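Local coordinates for DUF4442 domain-containing protein (Pseudomonas aeruginosa, PDB 1YOC) that is of unknown function but, as a dimeric hotdog-fold protein of the PaaI thioesterase type, may hydrolyse acyl-CoA thioesters, at residues B[26-29]-B[30-33]; B[54-57]-B[58-62]. All blocks are in the same frame, centred on the assembly; numbering follows the deposited sequence.

Interaction 1: B[26-29]-B[30-33]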
ATOM      1  N   ALA B  26      -2.723  11.818  10.629  1.00 13.53           N
ATOM      2  CA  ALA B  26      -2.768  10.443  10.022  1.00 14.06           C
ATOM      3  C   ALA B  26      -1.602  10.608   9.065  1.00 13.97           C
ATOM      4  O   ALA B  26      -1.767  10.565   7.849  1.00 14.56           O
ATOM      5  CB  ALA B  26      -4.079  10.244   9.240  1.00 16.43           C
ATOM      6  N   PRO B  27      -0.389  10.785   9.622  1.00 13.09           N
ATOM      7  CA  PRO B  27       0.803  11.021   8.830  1.00 12.53           C
ATOM      8  C   PRO B  27       1.087  10.341   7.526  1.00 12.53           C
ATOM      9  O   PRO B  27       1.376  11.031   6.543  1.00 11.18           O
ATOM     10  CB  PRO B  27       1.936  10.856   9.838  1.00 13.26           C
ATOM     11  CG  PRO B  27       1.270  11.277  11.140  1.00 12.29           C
ATOM     12  CD  PRO B  27      -0.016  10.520  11.032  1.00 13.10           C
ATOM     13  N   TYR B  28       1.042   9.011   7.503  1.00 11.52           N
ATOM     14  CA  TYR B  28       1.388   8.357   6.262  1.00 11.45           C
ATOM     15  C   TYR B  28       0.495   8.724   5.074  1.00 10.71           C
ATOM     16  O   TYR B  28       0.930   8.593   3.947  1.00 10.96           O
ATOM     17  CB  TYR B  28       1.522   6.820   6.442  1.00  9.38           C
ATOM     18  CG  TYR B  28       2.309   6.202   5.308  1.00 10.73           C
ATOM     19  CD1 TYR B  28       3.645   6.578   5.064  1.00  9.60           C
ATOM     20  CD2 TYR B  28       1.700   5.274   4.434  1.00 10.29           C
ATOM     21  CE1 TYR B  28       4.341   6.044   3.961  1.00 11.82           C
ATOM     22  CE2 TYR B  28       2.394   4.735   3.350  1.00 11.12           C
ATOM     23  CZ  TYR B  28       3.689   5.125   3.118  1.00  9.65           C
ATOM     24  OH  TYR B  28       4.311   4.646   2.012  1.00 11.59           O
ATOM     25  N   PHE B  29      -0.733   9.165   5.306  1.00 11.24           N
ATOM     26  CA  PHE B  29      -1.571   9.566   4.178  1.00 12.38           C
ATOM     27  C   PHE B  29      -0.976  10.783   3.448  1.00 12.17           C
ATOM     28  O   PHE B  29      -1.178  10.962   2.243  1.00 11.66           O
ATOM     29  CB  PHE B  29      -2.989   9.861   4.644  1.00 12.10           C
ATOM     30  CG  PHE B  29      -3.803   8.616   4.902  1.00 12.40           C
ATOM     31  CD1 PHE B  29      -3.889   7.605   3.937  1.00 10.46           C
ATOM     32  CD2 PHE B  29      -4.521   8.471   6.086  1.00 11.05           C
ATOM     33  CE1 PHE B  29      -4.692   6.478   4.157  1.00 10.60           C
ATOM     34  CE2 PHE B  29      -5.319   7.359   6.293  1.00 11.42           C
ATOM     35  CZ  PHE B  29      -5.408   6.365   5.328  1.00 11.69           C
ATOM     36  N   ALA B  30      -0.209  11.587   4.173  1.00 12.86           N
ATOM     37  CA  ALA B  30       0.439  12.771   3.596  1.00 13.70           C
ATOM     38  C   ALA B  30       1.428  12.397   2.497  1.00 12.82           C
ATOM     39  O   ALA B  30       1.741  13.218   1.635  1.00 14.63           O
ATOM     40  CB  ALA B  30       1.174  13.589   4.727  1.00 13.36           C
ATOM     41  N   SER B  31       1.912  11.157   2.508  1.00 12.45           N
ATOM     42  CA  SER B  31       2.863  10.702   1.495  1.00 11.54           C
ATOM     43  C   SER B  31       2.246  10.789   0.098  1.00 11.27           C
ATOM     44  O   SER B  31       2.991  10.823  -0.884  1.00  9.99           O
ATOM     45  CB  SER B  31       3.367   9.258   1.744  1.00 11.67           C
ATOM     46  OG  SER B  31       2.308   8.291   1.683  1.00 13.19           O
ATOM     47  N   ILE B  32       0.910  10.800  -0.013  1.00 10.09           N
ATOM     48  CA  ILE B  32       0.329  10.984  -1.359  1.00  9.82           C
ATOM     49  C   ILE B  32      -0.357  12.352  -1.519  1.00 10.95           C
ATOM     50  O   ILE B  32      -0.884  12.643  -2.588  1.00 12.12           O
ATOM     51  CB  ILE B  32      -0.675   9.863  -1.754  1.00 10.06           C
ATOM     52  CG1 ILE B  32      -1.869   9.811  -0.791  1.00 11.16           C
ATOM     53  CG2 ILE B  32       0.037   8.489  -1.753  1.00  9.99           C
ATOM     54  CD1 ILE B  32      -3.015   8.872  -1.317  1.00  9.79           C
ATOM     55  N   ALA B  33      -0.312  13.197  -0.486  1.00 11.82           N
ATOM     56  CA  ALA B  33      -0.916  14.560  -0.538  1.00 12.63           C
ATOM     57  C   ALA B  33      -2.336  14.516  -1.088  1.00 11.74           C
ATOM     58  O   ALA B  33      -2.670  15.161  -2.069  1.00 12.91           O
ATOM     59  CB  ALA B  33      -0.032  15.475  -1.422  1.00 14.04           C
TER

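Interaction 2: B[54-57]-B[58-62]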
ATOM      1  N   VAL B  54       5.383  10.213  -5.767  1.00 11.00           N
ATOM      2  CA  VAL B  54       4.491   9.029  -5.779  1.00 10.48           C
ATOM      3  C   VAL B  54       4.706   8.113  -6.993  1.00 11.74           C
ATOM      4  O   VAL B  54       3.864   7.281  -7.313  1.00 11.31           O
ATOM      5  CB  VAL B  54       2.971   9.456  -5.703  1.00 11.12           C
ATOM      6  CG1 VAL B  54       2.696  10.087  -4.343  1.00 12.33           C
ATOM      7  CG2 VAL B  54       2.615  10.475  -6.810  1.00 10.26           C
ATOM      8  N   LEU B  55       5.857   8.235  -7.652  1.00 10.51           N
ATOM      9  CA  LEU B  55       6.096   7.396  -8.825  1.00 11.27           C
ATOM     10  C   LEU B  55       6.797   6.076  -8.516  1.00 10.67           C
ATOM     11  O   LEU B  55       7.405   5.916  -7.444  1.00 10.53           O
ATOM     12  CB  LEU B  55       6.948   8.173  -9.869  1.00 10.76           C
ATOM     13  CG  LEU B  55       6.338   9.536 -10.248  1.00 11.35           C
ATOM     14  CD1 LEU B  55       7.203  10.221 -11.304  1.00 14.34           C
ATOM     15  CD2 LEU B  55       4.898   9.332 -10.754  1.00 10.90           C
ATOM     16  N   ASN B  56       6.690   5.158  -9.476  1.00 10.95           N
ATOM     17  CA  ASN B  56       7.368   3.864  -9.469  1.00 12.03           C
ATOM     18  C   ASN B  56       8.518   3.989 -10.474  1.00 14.14           C
ATOM     19  O   ASN B  56       8.797   5.087 -10.976  1.00 14.17           O
ATOM     20  CB  ASN B  56       6.455   2.715  -9.913  1.00 12.48           C
ATOM     21  CG  ASN B  56       5.824   2.961 -11.286  1.00 13.17           C
ATOM     22  OD1 ASN B  56       6.380   3.674 -12.144  1.00 13.02           O
ATOM     23  ND2 ASN B  56       4.639   2.388 -11.485  1.00 11.70           N
ATOM     24  N   HIS B  57       9.165   2.866 -10.765  1.00 14.14           N
ATOM     25  CA  HIS B  57      10.333   2.873 -11.652  1.00 18.62           C
ATOM     26  C   HIS B  57      10.072   3.056 -13.134  1.00 18.71           C
ATOM     27  O   HIS B  57      11.040   3.191 -13.890  1.00 20.06           O
ATOM     28  CB  HIS B  57      11.200   1.636 -11.442  1.00 19.37           C
ATOM     29  CG  HIS B  57      10.481   0.347 -11.677  1.00 25.07           C
ATOM     30  ND1 HIS B  57       9.534  -0.147 -10.801  1.00 28.70           N
ATOM     31  CD2 HIS B  57      10.508  -0.507 -12.729  1.00 26.48           C
ATOM     32  CE1 HIS B  57       9.004  -1.247 -11.310  1.00 30.78           C
ATOM     33  NE2 HIS B  57       9.578  -1.485 -12.479  1.00 29.97           N
ATOM     34  N   ILE B  58       8.798   3.048 -13.558  1.00 17.46           N
ATOM     35  CA  ILE B  58       8.496   3.337 -14.949  1.00 18.07           C
ATOM     36  C   ILE B  58       7.833   4.722 -15.059  1.00 16.39           C
ATOM     37  O   ILE B  58       7.228   5.058 -16.074  1.00 18.15           O
ATOM     38  CB  ILE B  58       7.625   2.262 -15.626  1.00 18.14           C
ATOM     39  CG1 ILE B  58       6.263   2.119 -14.923  1.00 18.98           C
ATOM     40  CG2 ILE B  58       8.377   0.961 -15.625  1.00 18.83           C
ATOM     41  CD1 ILE B  58       5.260   1.434 -15.813  1.00 20.58           C
ATOM     42  N   GLY B  59       7.997   5.520 -14.009  1.00 14.40           N
ATOM     43  CA  GLY B  59       7.482   6.884 -13.971  1.00 13.71           C
ATOM     44  C   GLY B  59       5.973   7.045 -13.991  1.00 14.66           C
ATOM     45  O   GLY B  59       5.461   8.065 -14.457  1.00 15.01           O
ATOM     46  N   THR B  60       5.250   6.038 -13.514  1.00 13.35           N
ATOM     47  CA  THR B  60       3.801   6.176 -13.435  1.00 12.58           C
ATOM     48  C   THR B  60       3.470   6.167 -11.936  1.00 12.36           C
ATOM     49  O   THR B  60       4.349   5.973 -11.092  1.00 11.47           O
ATOM     50  CB  THR B  60       3.033   5.059 -14.245  1.00 12.94           C
ATOM     51  OG1 THR B  60       3.282   3.776 -13.695  1.00 12.52           O
ATOM     52  CG2 THR B  60       3.494   5.044 -15.704  1.00 12.99           C
ATOM     53  N   VAL B  61       2.218   6.393 -11.598  1.00 11.71           N
ATOM     54  CA  VAL B  61       1.863   6.441 -10.173  1.00 11.27           C
ATOM     55  C   VAL B  61       2.027   5.054  -9.555  1.00 11.03           C
ATOM     56  O   VAL B  61       1.549   4.033 -10.076  1.00 11.61           O
ATOM     57  CB  VAL B  61       0.438   6.973  -9.955  1.00 11.11           C
ATOM     58  CG1 VAL B  61       0.174   7.084  -8.406  1.00 10.98           C
ATOM     59  CG2 VAL B  61       0.312   8.404 -10.574  1.00 11.63           C
ATOM     60  N   HIS B  62       2.708   5.036  -8.421  1.00  9.60           N
ATOM     61  CA  HIS B  62       3.039   3.787  -7.754  1.00  9.63           C
ATOM     62  C   HIS B  62       1.826   3.022  -7.272  1.00  9.93           C
ATOM     63  O   HIS B  62       0.901   3.603  -6.711  1.00  9.89           O
ATOM     64  CB  HIS B  62       3.958   4.114  -6.582  1.00  8.91           C
ATOM     65  CG  HIS B  62       4.666   2.934  -6.022  1.00 10.41           C
ATOM     66  ND1 HIS B  62       6.033   2.758  -6.134  1.00 12.90           N
ATOM     67  CD2 HIS B  62       4.219   1.956  -5.200  1.00  4.87           C
ATOM     68  CE1 HIS B  62       6.404   1.739  -5.376  1.00  8.93           C
ATOM     69  NE2 HIS B  62       5.321   1.237  -4.797  1.00 14.13           N
TER

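Interaction 1: B[26-29]-B[30-33]
Phe-29, Ala-30 and Ser-31 form the middle of a run of overlapping turns, each closed by a bond from an N-H to the carbonyl three residues back. Ala-30 N donates to Pro-27 O at 2.9 Å, and this same curl brings the methyl of Ala-30 down on the proline carbonyl, with Ala-30 CB 3.1 Å from Pro-27 O. Two residues on, Ile-32 N reaches Phe-29 O at 3.1 Å, while Ile-32 CG1 lies against that oxygen. The Phe-29 side chain sets off away from residues 30-33, chi1 of -77° leaving CG beside its backbone N, and its ring meets His-62 of the second subunit edge-to-face.

Ser-31 grips the carbonyl of Tyr-28 twice. Its OG donates to Tyr-28 O at 2.7 Å, nearly head-on to the C=O (170°), and Ser-31 N adds a bond of 3.1 Å to Tyr-28 O. With chi1 at 63°, OG sits between its own backbone N and carbonyl carbon, where it meets both Tyr-28 O and the Tyr-28 ring, 3.7 Å above the centre of one face. That hydroxyl also bonds Tyr-28 OH of the second subunit, and the reciprocal bond, between this Tyr-28 OH and Ser-31 OG of that subunit, is also made.

The segment links helix 15-25 to strand 35-40 and lies against helix 63-81, where Phe-29 packs on Asn-68 and Leu-72.

Interaction 2: B[54-57]-B[58-62]
The carboxamide of Asn-56 is pinned against Ile-58 and Thr-60 by three bonds. Two backbone amides reach its OD1 from opposite faces of the amide plane: Ile-58 N at 2.9 Å and Thr-60 N at 3.0 Å. At the other end Asn-56 ND2 donates to Thr-60 OG1 at 2.9 Å, the hydroxyl tilted only 19° from that plane. Held at both ends, the group has little freedom to flip. A chi1 of 55° folds the asparagine head back over the turn it closes, and Ile-58 CG1 crowds Asn-56 OD1 at 3.2 Å.

The His-62 ring has Leu-55 O at its edge near the plane, 3.7 Å from His-62 ND1, a buried nitrogen with no partner in the model. The same imidazole meets Phe-29 of the second subunit edge-to-face, and Tyr-28 of that subunit at a steep angle. The His-57 ring rests its CD2 3.9 Å from Ile-58 CG2, and Ile-58 N approaches it obliquely.

The backbone is a type I turn from Asn-56 to Gly-59 with a G1 bulge, closed by Gly-59 N to Asn-56 O (3.2 Å) and overlaid by an Asx turn from Asn-56 to Ile-58. Gly-59 takes the positive phi of 66°, and Asn-56 N bonds Thr-60 O. Beyond it, His-62 N to Val-54 O (2.8 Å) completes a single antiparallel bridge in which Leu-55 and Val-61 form the non-hydrogen-bonded pair.

This loop follows strand 43-48 and ends with His-62 at the N-cap position of helix 63-81; Val-54 packs on Ala-65 and Val-61 on Leu-66.

Interaction 1 comes first along the chain, ahead of the paired strands 35-40 and 43-48; interaction 2 follows them and runs directly into helix 63-81. Their centres lie about 17 Å apart, yet the two meet where Val-54 CG1 packs 3.5 Å from Ser-31 O and close to Ile-32. Both adjoin the first half of the long helix 63-81, which the antiparallel sheet wraps in hotdog fashion, and both form part of the dimer interface: 26-33 of one subunit meets 54-62 of the other, Tyr-28 and Phe-29 against His-62. Related hotdog thioesterases commonly place their active sites in this region; whether this protein does so is not established.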